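Local atomic coordinates of accelerated cell death 11 (Arabidopsis thaliana, PDB entry 4NT1), a protein that transfers ceramide-1-phosphate and phytoceramide-1-phosphate selectively between membranes and acts as an intermediary regulator of phytoceramide levels. Residues L51-K56 / M156-T161; M111-F116 / S182-S187. All blocks are in the same frame, centred on the assembly; numbering follows the deposited sequence.

Interaction 1: residues L51-K56 / M156-T161; sequences LGIAFK and MYALPT
L51, A54 and F55 meet M156 and L159 where two interhelical loops of the all-helical GLTP fold pack together, one between helices 34-51 and 57-63, the other between helices 146-155 and 162-168. Apolar contacts dominate. The CD2 branch of L159 lies at the edge of the F55 ring, near its plane, 4.1 Å from CE1, while on a face of the same ring sits CD1 of L51. M156 leaves its backbone pointing away from 51-56, but the bend at chi2 (-61°) brings SD to 4.2 Å from A54 CB and CE to 3.9 Å from F55 CZ. A132 of helix 129-139 touches F55, M156 and L159, so the two loops share a partner there. Nearer the surface, I53 CG2 rests against A158 CB. Polar groups contribute no direct hydrogen bond across the gap. L51 O instead faces carbon, 3.4 Å from L159 CD2 and 3.6 Å from P160 CD. G52 turns the chain out of helix 34-51 with positive phi (93°), and its carbonyl accepts from F55 N in a short 3-10 turn. One water joins the two backbones, accepting from I53 N and donating to A158 O, each at 3.2 Å.

Interaction 2: residues M111-F116 / S182-S187; sequences MVKVLF and SYVNSS
The rings of F116 and Y183 meet obliquely between helices 98-121 and 173-199 of the two-layered, all-helical GLTP fold, their planes at 76° and centroids 5.4 Å apart. V112 CG1, one helical turn before F116, lies over a face of the F116 ring, offset toward the rim; Y183 CB lies at that ring's edge, in plane. S187 CB, one turn after Y183, similarly covers the rim of one Y183 face, and the backbone N of K113 stands at the Y183 edge, 3.5 Å from CE2. Y183 CG is anti to the backbone N (chi1 174°), which carries the ring across to helix 98-121, where CE2 also approaches V112 CG1 to 3.7 Å. The phenol end is held by the same helix: OH is hydrogen-bonded to L109 O. F18 of helix 10-25 packs edge-to-face with Y183.

Beside the rings, aliphatic carbons meet one another and two polar oxygens. V184 CG2 fits against F116 CB, 3.6 Å away, and lies equally close to K113 O. The alkyl chain of K113 runs past S187 and bends at chi3 and chi4; its end leaves 182-187, packs on A188 and I191 of the same helix, and NZ makes a long, weak ion pair with E117. The helices run roughly antiparallel (138°), their axes approaching to 9.1 Å, and CA atoms come nearest at K113 and V184. V112 is also packed on V44, L47 and F48, so the contact continues into helix 34-51. S187 OG donates to Y183 O at 2.8 Å, from the face of the carbonyl plane opposite S187 N, so two donors grip one oxygen; the same hydroxyl oxygen rests 3.4 Å from K113 CG.

In the fold
From the N terminus, the chain reaches 51-56 after helix 34-51, passes along helix 98-121 through 111-116, turns through the loop 156-161 and arrives at 182-187 on helix 173-199. Interaction 1 closes a loop of 99 residues and interaction 2 one of 65; their segments alternate, so the two loops cross instead of nesting. Interaction 1 links the ends of helices 34-51 and 146-155 about 17 Å from the chain centre, whereas interaction 2 ties two long helices about 8 Å from it, centre to centre. Their centres are 19 Å apart, yet side chains bridge them: F55 CE2 packs on M111 SD at 3.5 Å, and L51 CD1 on L115 CD2 at 4.0 Å.

Interaction 1: residues L51-K56 / M156-T161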
ATOM      1  N   LEU A  51      12.047  -5.444   2.978  1.00 22.85           N
ATOM      2  CA  LEU A  51      12.336  -6.180   1.746  1.00 29.32           C
ATOM      3  C   LEU A  51      13.718  -5.874   1.164  1.00 32.91           C
ATOM      4  O   LEU A  51      14.217  -6.607   0.306  1.00 27.21           O
ATOM      5  CB  LEU A  51      11.264  -5.905   0.694  1.00 24.79           C
ATOM      6  CG  LEU A  51       9.850  -6.264   1.139  1.00 25.77           C
ATOM      7  CD1 LEU A  51       8.843  -5.917   0.049  1.00 23.58           C
ATOM      8  CD2 LEU A  51       9.792  -7.743   1.478  1.00 29.10           C
ATOM      9  N   GLY A  52      14.332  -4.787   1.621  1.00 31.46           N
ATOM     10  CA  GLY A  52      15.687  -4.469   1.205  1.00 33.19           C
ATOM     11  C   GLY A  52      15.820  -3.544   0.012  1.00 33.18           C
ATOM     12  O   GLY A  52      14.861  -2.892  -0.414  1.00 29.89           O
ATOM     13  N   ILE A  53      17.026  -3.506  -0.543  1.00 31.45           N
ATOM     14  CA  ILE A  53      17.381  -2.518  -1.557  1.00 28.16           C
ATOM     15  C   ILE A  53      16.543  -2.565  -2.838  1.00 26.96           C
ATOM     16  O   ILE A  53      16.396  -1.558  -3.521  1.00 30.59           O
ATOM     17  CB  ILE A  53      18.898  -2.587  -1.886  1.00 36.18           C
ATOM     18  CG1 ILE A  53      19.261  -1.571  -2.968  1.00 42.69           C
ATOM     19  CG2 ILE A  53      19.300  -4.000  -2.303  1.00 34.56           C
ATOM     20  CD1 ILE A  53      19.084  -0.130  -2.531  1.00 48.99           C
ATOM     21  N   ALA A  54      15.968  -3.721  -3.159  1.00 27.49           N
ATOM     22  CA  ALA A  54      15.130  -3.814  -4.351  1.00 28.04           C
ATOM     23  C   ALA A  54      14.025  -2.764  -4.286  1.00 25.22           C
ATOM     24  O   ALA A  54      13.588  -2.231  -5.305  1.00 24.04           O
ATOM     25  CB  ALA A  54      14.537  -5.207  -4.502  1.00 26.67           C
ATOM     26  N   PHE A  55      13.584  -2.475  -3.069  1.00 25.82           N
ATOM     27  CA  PHE A  55      12.431  -1.606  -2.855  1.00 27.90           C
ATOM     28  C   PHE A  55      12.781  -0.226  -2.310  1.00 29.13           C
ATOM     29  O   PHE A  55      11.940   0.444  -1.713  1.00 28.51           O
ATOM     30  CB  PHE A  55      11.385  -2.321  -1.983  1.00 24.20           C
ATOM     31  CG  PHE A  55      10.784  -3.511  -2.667  1.00 24.31           C
ATOM     32  CD1 PHE A  55      11.398  -4.750  -2.590  1.00 26.44           C
ATOM     33  CD2 PHE A  55       9.642  -3.375  -3.438  1.00 23.69           C
ATOM     34  CE1 PHE A  55      10.871  -5.846  -3.250  1.00 24.68           C
ATOM     35  CE2 PHE A  55       9.098  -4.461  -4.096  1.00 25.45           C
ATOM     36  CZ  PHE A  55       9.719  -5.709  -4.005  1.00 22.54           C
ATOM     37  N   LYS A  56      14.011   0.215  -2.561  1.00 30.96           N
ATOM     38  CA  LYS A  56      14.416   1.575  -2.208  1.00 28.99           C
ATOM     39  C   LYS A  56      13.503   2.634  -2.830  1.00 26.23           C
ATOM     40  O   LYS A  56      13.299   3.699  -2.242  1.00 28.13           O
ATOM     41  CB  LYS A  56      15.870   1.809  -2.611  1.00 29.02           C
ATOM     42  CG  LYS A  56      16.412   3.190  -2.290  1.00 35.98           C
ATOM     43  CD  LYS A  56      17.913   3.232  -2.573  1.00 50.09           C
ATOM     44  CE  LYS A  56      18.405   4.657  -2.811  1.00 58.31           C
ATOM     45  NZ  LYS A  56      19.870   4.699  -3.101  1.00 56.81           N
ATOM     46  N   MET A 156      16.837  -7.925  -5.980  1.00 32.21           N
ATOM     47  CA  MET A 156      16.056  -9.076  -5.545  1.00 33.93           C
ATOM     48  C   MET A 156      16.884 -10.126  -4.804  1.00 36.01           C
ATOM     49  O   MET A 156      16.358 -10.846  -3.959  1.00 35.72           O
ATOM     50  CB  MET A 156      15.312  -9.719  -6.721  1.00 33.72           C
ATOM     51  CG  MET A 156      14.115  -8.927  -7.217  1.00 30.56           C
ATOM     52  SD  MET A 156      12.826  -8.702  -5.965  1.00 31.66           S
ATOM     53  CE  MET A 156      11.766  -7.540  -6.816  1.00 26.53           C
ATOM     54  N   TYR A 157      18.173 -10.213  -5.118  1.00 39.28           N
ATOM     55  CA  TYR A 157      19.046 -11.192  -4.474  1.00 36.67           C
ATOM     56  C   TYR A 157      19.186 -10.877  -2.994  1.00 32.70           C
ATOM     57  O   TYR A 157      19.507 -11.751  -2.188  1.00 41.90           O
ATOM     58  CB  TYR A 157      20.430 -11.190  -5.126  1.00 44.13           C
ATOM     59  N   ALA A 158      18.940  -9.617  -2.650  1.00 33.99           N
ATOM     60  CA  ALA A 158      19.129  -9.137  -1.289  1.00 36.90           C
ATOM     61  C   ALA A 158      17.833  -9.139  -0.482  1.00 29.51           C
ATOM     62  O   ALA A 158      17.769  -8.550   0.586  1.00 29.98           O
ATOM     63  CB  ALA A 158      19.744  -7.747  -1.300  1.00 28.56           C
ATOM     64  N   LEU A 159      16.798  -9.793  -0.997  1.00 26.61           N
ATOM     65  CA  LEU A 159      15.596  -9.995  -0.199  1.00 28.31           C
ATOM     66  C   LEU A 159      15.966 -10.818   1.021  1.00 28.25           C
ATOM     67  O   LEU A 159      16.828 -11.692   0.943  1.00 30.26           O
ATOM     68  CB  LEU A 159      14.532 -10.749  -0.995  1.00 25.92           C
ATOM     69  CG  LEU A 159      13.829 -10.031  -2.141  1.00 28.91           C
ATOM     70  CD1 LEU A 159      13.171 -11.036  -3.073  1.00 28.60           C
ATOM     71  CD2 LEU A 159      12.799  -9.039  -1.605  1.00 27.56           C
ATOM     72  N   PRO A 160      15.316 -10.553   2.158  1.00 28.00           N
ATOM     73  CA  PRO A 160      15.494 -11.467   3.288  1.00 26.33           C
ATOM     74  C   PRO A 160      14.887 -12.824   2.936  1.00 25.87           C
ATOM     75  O   PRO A 160      14.016 -12.887   2.073  1.00 25.73           O
ATOM     76  CB  PRO A 160      14.666 -10.808   4.396  1.00 27.41           C
ATOM     77  CG  PRO A 160      13.605 -10.042   3.661  1.00 27.73           C
ATOM     78  CD  PRO A 160      14.303  -9.515   2.428  1.00 27.86           C
ATOM     79  N   THR A 161      15.337 -13.891   3.586  1.00 27.15           N
ATOM     80  CA  THR A 161      14.633 -15.165   3.496  1.00 24.88           C
ATOM     81  C   THR A 161      13.222 -14.992   4.054  1.00 26.93           C
ATOM     82  O   THR A 161      12.961 -14.080   4.837  1.00 26.74           O
ATOM     83  CB  THR A 161      15.347 -16.267   4.295  1.00 28.67           C
ATOM     84  OG1 THR A 161      15.156 -16.048   5.699  1.00 28.80           O
ATOM     85  CG2 THR A 161      16.843 -16.276   3.974  1.00 29.63           C
TER
HETATM   86  O   HOH W   1      18.829  -5.520   1.082  1.00 41.61           O

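Interaction 2: residues M111-F116 / S182-S187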
ATOM      1  N   MET A 111       0.402  -3.094  -3.866  1.00 17.49           N
ATOM      2  CA  MET A 111       1.591  -3.949  -3.956  1.00 21.33           C
ATOM      3  C   MET A 111       1.730  -4.865  -2.732  1.00 21.71           C
ATOM      4  O   MET A 111       2.091  -6.033  -2.859  1.00 20.31           O
ATOM      5  CB  MET A 111       2.885  -3.149  -4.148  1.00 18.26           C
ATOM      6  CG  MET A 111       4.040  -4.032  -4.716  1.00 18.78           C
ATOM      7  SD  MET A 111       5.675  -3.567  -4.114  1.00 24.80           S
ATOM      8  CE  MET A 111       5.741  -4.399  -2.521  1.00 28.13           C
ATOM      9  N   VAL A 112       1.464  -4.323  -1.548  1.00 16.81           N
ATOM     10  CA  VAL A 112       1.539  -5.117  -0.327  1.00 17.70           C
ATOM     11  C   VAL A 112       0.460  -6.199  -0.350  1.00 17.84           C
ATOM     12  O   VAL A 112       0.728  -7.352  -0.010  1.00 20.25           O
ATOM     13  CB  VAL A 112       1.462  -4.256   0.951  1.00 16.79           C
ATOM     14  CG1 VAL A 112       1.442  -5.156   2.209  1.00 16.07           C
ATOM     15  CG2 VAL A 112       2.652  -3.293   1.019  1.00 18.58           C
ATOM     16  N   LYS A 113      -0.745  -5.841  -0.781  1.00 16.97           N
ATOM     17  CA  LYS A 113      -1.803  -6.837  -0.918  1.00 15.76           C
ATOM     18  C   LYS A 113      -1.373  -8.014  -1.805  1.00 20.35           C
ATOM     19  O   LYS A 113      -1.576  -9.170  -1.441  1.00 21.27           O
ATOM     20  CB  LYS A 113      -3.087  -6.227  -1.488  1.00 17.79           C
ATOM     21  CG  LYS A 113      -4.221  -7.250  -1.615  1.00 23.45           C
ATOM     22  CD  LYS A 113      -5.423  -6.724  -2.377  1.00 24.78           C
ATOM     23  CE  LYS A 113      -5.233  -6.838  -3.864  1.00 36.38           C
ATOM     24  NZ  LYS A 113      -6.473  -7.357  -4.506  1.00 47.65           N
ATOM     25  N   VAL A 114      -0.797  -7.720  -2.971  1.00 18.73           N
ATOM     26  CA  VAL A 114      -0.367  -8.784  -3.891  1.00 20.33           C
ATOM     27  C   VAL A 114       0.810  -9.549  -3.317  1.00 22.79           C
ATOM     28  O   VAL A 114       0.876 -10.774  -3.410  1.00 21.18           O
ATOM     29  CB  VAL A 114       0.017  -8.232  -5.283  1.00 21.32           C
ATOM     30  CG1 VAL A 114       0.573  -9.357  -6.185  1.00 20.74           C
ATOM     31  CG2 VAL A 114      -1.184  -7.561  -5.931  1.00 21.92           C
ATOM     32  N   LEU A 115       1.748  -8.822  -2.722  1.00 17.64           N
ATOM     33  CA  LEU A 115       2.853  -9.465  -2.027  1.00 19.10           C
ATOM     34  C   LEU A 115       2.343 -10.517  -1.029  1.00 20.33           C
ATOM     35  O   LEU A 115       2.787 -11.675  -1.050  1.00 22.40           O
ATOM     36  CB  LEU A 115       3.701  -8.424  -1.296  1.00 21.72           C
ATOM     37  CG  LEU A 115       4.777  -9.040  -0.408  1.00 19.52           C
ATOM     38  CD1 LEU A 115       5.823  -9.726  -1.285  1.00 23.67           C
ATOM     39  CD2 LEU A 115       5.424  -7.954   0.429  1.00 19.57           C
ATOM     40  N   PHE A 116       1.416 -10.115  -0.155  1.00 19.97           N
ATOM     41  CA  PHE A 116       0.838 -11.032   0.825  1.00 19.67           C
ATOM     42  C   PHE A 116       0.108 -12.217   0.171  1.00 18.23           C
ATOM     43  O   PHE A 116       0.274 -13.371   0.581  1.00 20.97           O
ATOM     44  CB  PHE A 116      -0.107 -10.283   1.784  1.00 18.32           C
ATOM     45  CG  PHE A 116       0.606  -9.453   2.824  1.00 19.11           C
ATOM     46  CD1 PHE A 116       1.990  -9.321   2.811  1.00 22.03           C
ATOM     47  CD2 PHE A 116      -0.110  -8.800   3.817  1.00 17.68           C
ATOM     48  CE1 PHE A 116       2.647  -8.552   3.772  1.00 20.74           C
ATOM     49  CE2 PHE A 116       0.542  -8.041   4.784  1.00 15.90           C
ATOM     50  CZ  PHE A 116       1.918  -7.920   4.761  1.00 22.01           C
ATOM     51  N   SER A 182      -5.721 -11.460   6.495  1.00 18.31           N
ATOM     52  CA  SER A 182      -6.635 -10.442   6.990  1.00 19.24           C
ATOM     53  C   SER A 182      -6.401  -9.137   6.239  1.00 21.61           C
ATOM     54  O   SER A 182      -7.350  -8.515   5.755  1.00 18.66           O
ATOM     55  CB  SER A 182      -6.444 -10.199   8.481  1.00 23.25           C
ATOM     56  OG  SER A 182      -7.409  -9.263   8.946  1.00 22.18           O
ATOM     57  N   TYR A 183      -5.134  -8.733   6.138  1.00 19.54           N
ATOM     58  CA  TYR A 183      -4.798  -7.526   5.376  1.00 18.05           C
ATOM     59  C   TYR A 183      -5.284  -7.637   3.938  1.00 21.90           C
ATOM     60  O   TYR A 183      -5.797  -6.667   3.363  1.00 18.46           O
ATOM     61  CB  TYR A 183      -3.292  -7.241   5.372  1.00 17.19           C
ATOM     62  CG  TYR A 183      -2.967  -6.077   4.459  1.00 17.02           C
ATOM     63  CD1 TYR A 183      -3.131  -4.764   4.897  1.00 20.21           C
ATOM     64  CD2 TYR A 183      -2.560  -6.284   3.149  1.00 17.82           C
ATOM     65  CE1 TYR A 183      -2.869  -3.691   4.059  1.00 19.52           C
ATOM     66  CE2 TYR A 183      -2.288  -5.221   2.309  1.00 18.73           C
ATOM     67  CZ  TYR A 183      -2.450  -3.925   2.769  1.00 20.78           C
ATOM     68  OH  TYR A 183      -2.178  -2.858   1.932  1.00 19.48           O
ATOM     69  N   VAL A 184      -5.105  -8.814   3.347  1.00 19.22           N
ATOM     70  CA  VAL A 184      -5.548  -9.015   1.976  1.00 20.03           C
ATOM     71  C   VAL A 184      -7.055  -8.810   1.871  1.00 22.76           C
ATOM     72  O   VAL A 184      -7.532  -8.130   0.958  1.00 23.46           O
ATOM     73  CB  VAL A 184      -5.173 -10.401   1.441  1.00 20.41           C
ATOM     74  CG1 VAL A 184      -5.928 -10.674   0.142  1.00 23.35           C
ATOM     75  CG2 VAL A 184      -3.667 -10.490   1.234  1.00 21.15           C
ATOM     76  N   ASN A 185      -7.799  -9.387   2.812  1.00 18.98           N
ATOM     77  CA  ASN A 185      -9.264  -9.278   2.795  1.00 23.27           C
ATOM     78  C   ASN A 185      -9.792  -7.876   3.069  1.00 24.32           C
ATOM     79  O   ASN A 185     -10.835  -7.486   2.542  1.00 21.08           O
ATOM     80  CB  ASN A 185      -9.891 -10.250   3.789  1.00 23.33           C
ATOM     81  CG  ASN A 185      -9.664 -11.687   3.396  1.00 25.71           C
ATOM     82  OD1 ASN A 185      -9.384 -11.978   2.237  1.00 25.86           O
ATOM     83  ND2 ASN A 185      -9.794 -12.593   4.353  1.00 32.22           N
ATOM     84  N   SER A 186      -9.088  -7.130   3.910  1.00 21.63           N
ATOM     85  CA  SER A 186      -9.525  -5.782   4.252  1.00 18.09           C
ATOM     86  C   SER A 186      -9.102  -4.772   3.191  1.00 21.93           C
ATOM     87  O   SER A 186      -9.873  -3.879   2.817  1.00 20.78           O
ATOM     88  CB  SER A 186      -8.968  -5.366   5.613  1.00 18.86           C
ATOM     89  OG  SER A 186      -9.553  -6.136   6.651  1.00 22.25           O
ATOM     90  N   SER A 187      -7.880  -4.924   2.692  1.00 19.66           N
ATOM     91  CA  SER A 187      -7.333  -3.950   1.757  1.00 18.31           C
ATOM     92  C   SER A 187      -8.022  -4.014   0.402  1.00 23.58           C
ATOM     93  O   SER A 187      -8.127  -3.001  -0.296  1.00 22.48           O
ATOM     94  CB  SER A 187      -5.811  -4.110   1.604  1.00 19.64           C
ATOM     95  OG  SER A 187      -5.476  -5.324   0.955  1.00 21.58           O
TER